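Local coordinates for protein tumor necrosis factor receptor superfamily member 11B (Mus musculus, PDB 4E4D) that acts as a secreted decoy receptor that captures RANKL and so restrains osteoclast formation and activation, and probably helps to balance bone turnover, at residues R90-I94 / E95-K99. Numbering follows the deposited sequence.
Sequences RYLEI and EFCLK
Glu93 and Phe96 close a two-residue beta hairpin through paired backbone bonds: Glu93 N gives its hydrogen to Phe96 O at 2.9 Å, and Phe96 N returns one to Glu93 O at 3.2 Å. Ile94 and Glu95 occupy the corners of a type II' turn. Further along, Tyr91 N reaches Leu98 O at 3.0 Å, whereas the reverse bond, Leu98 N to Tyr91 O, is weak because it bends to 126°. Tyr91 O also receives a CA-H contact from Cys97.

Cys97 O points away from the partner strand and is met by the Arg90 side chain, NH1 donating in the carbonyl plane at 2.9 Å, though 23° out of the guanidinium plane. The Arg90 chain, extended from CG to NE, runs beside Lys99, whose CG lies over one guanidinium face, 3.5 Å from Arg90 NH1. The other amino group, NH2, forms a salt bridge with an acidic side chain on a chain of another protein in the assembly. With an alanine in place of Arg90, Cys97 O is likely to lose its side-chain donor and that acidic partner its mate.

Beside Tyr91, Leu98 packs its CB against ring atom CE1 at 4.0 Å, while Leu98 CD1 rests on the Glu93 methylenes. At the turn, the Glu95 carboxylate is buried against chains of another protein, where OE1 forms salt bridges with basic side chains and OE2 a hydrogen bond with an aromatic one. On the face shared with Leu92, Cys97 is disulfide-bonded to Cys86, tying this antiparallel beta hairpin into the third cysteine-rich repeat of the ligand-binding region, the disulfide-braced module of the TNF receptor superfamily.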
# COMPACT_ATOMS: atom_id res chain seq x y z
N ARG B 90 15.85 -2.71 26.74
CA ARG B 90 15.15 -2.46 25.48
C ARG B 90 13.65 -2.28 25.70
O ARG B 90 13.12 -2.62 26.75
CB ARG B 90 15.40 -3.61 24.50
CG ARG B 90 16.85 -3.79 24.11
CD ARG B 90 17.03 -4.95 23.15
NE ARG B 90 18.42 -5.09 22.73
CZ ARG B 90 18.98 -4.40 21.74
NH1 ARG B 90 18.27 -3.51 21.05
NH2 ARG B 90 20.26 -4.59 21.44
N TYR B 91 12.98 -1.74 24.69
CA TYR B 91 11.54 -1.56 24.73
C TYR B 91 10.97 -1.76 23.33
O TYR B 91 11.66 -1.55 22.33
CB TYR B 91 11.18 -0.17 25.24
CG TYR B 91 11.45 0.93 24.24
CD1 TYR B 91 12.74 1.35 23.96
CD2 TYR B 91 10.40 1.55 23.57
CE1 TYR B 91 12.98 2.35 23.04
CE2 TYR B 91 10.63 2.55 22.65
CZ TYR B 91 11.93 2.95 22.39
OH TYR B 91 12.16 3.95 21.48
N LEU B 92 9.70 -2.15 23.25
CA LEU B 92 9.07 -2.43 21.97
C LEU B 92 8.64 -1.15 21.26
O LEU B 92 7.76 -0.43 21.74
CB LEU B 92 7.87 -3.36 22.15
CG LEU B 92 7.19 -3.82 20.86
CD1 LEU B 92 8.16 -4.58 19.97
CD2 LEU B 92 5.97 -4.67 21.17
N GLU B 93 9.27 -0.87 20.13
CA GLU B 93 8.92 0.28 19.30
C GLU B 93 8.50 -0.20 17.92
O GLU B 93 9.34 -0.59 17.11
CB GLU B 93 10.11 1.24 19.20
CG GLU B 93 9.84 2.47 18.35
CD GLU B 93 8.76 3.37 18.92
OE1 GLU B 93 8.32 4.30 18.22
OE2 GLU B 93 8.35 3.14 20.08
N ILE B 94 7.20 -0.18 17.66
CA ILE B 94 6.64 -0.67 16.40
C ILE B 94 6.94 -2.16 16.20
O ILE B 94 6.18 -3.01 16.66
CB ILE B 94 7.12 0.16 15.18
CG1 ILE B 94 6.51 1.56 15.21
CG2 ILE B 94 6.71 -0.51 13.88
CD1 ILE B 94 7.16 2.51 16.18
N GLU B 95 8.05 -2.47 15.53
CA GLU B 95 8.36 -3.86 15.17
C GLU B 95 9.58 -4.42 15.89
O GLU B 95 9.81 -5.63 15.87
CB GLU B 95 8.59 -3.98 13.66
CG GLU B 95 7.32 -4.03 12.82
CD GLU B 95 6.47 -5.24 13.13
OE1 GLU B 95 7.03 -6.35 13.25
OE2 GLU B 95 5.24 -5.09 13.24
N PHE B 96 10.38 -3.55 16.51
CA PHE B 96 11.66 -3.98 17.06
C PHE B 96 11.88 -3.52 18.49
O PHE B 96 11.35 -2.51 18.93
CB PHE B 96 12.80 -3.47 16.17
CG PHE B 96 12.73 -3.97 14.76
CD1 PHE B 96 12.94 -5.30 14.47
CD2 PHE B 96 12.45 -3.10 13.71
CE1 PHE B 96 12.88 -5.77 13.18
CE2 PHE B 96 12.39 -3.56 12.41
CZ PHE B 96 12.60 -4.90 12.14
N CYS B 97 12.69 -4.30 19.21
CA CYS B 97 13.09 -3.95 20.57
C CYS B 97 14.31 -3.05 20.52
O CYS B 97 15.45 -3.52 20.48
CB CYS B 97 13.39 -5.21 21.37
SG CYS B 97 11.98 -6.32 21.57
N LEU B 98 14.08 -1.74 20.50
CA LEU B 98 15.16 -0.77 20.45
C LEU B 98 15.72 -0.51 21.84
O LEU B 98 15.03 -0.68 22.84
CB LEU B 98 14.67 0.54 19.84
CG LEU B 98 14.00 0.44 18.47
CD1 LEU B 98 13.63 1.82 17.95
CD2 LEU B 98 14.91 -0.29 17.49
N LYS B 99 16.98 -0.08 21.90
CA LYS B 99 17.62 0.26 23.16
C LYS B 99 17.01 1.55 23.70
O LYS B 99 16.52 2.38 22.94
CB LYS B 99 19.12 0.45 22.97
CG LYS B 99 19.85 -0.76 22.42
CD LYS B 99 21.33 -0.45 22.24
CE LYS B 99 22.08 -1.62 21.62
NZ LYS B 99 23.53 -1.30 21.44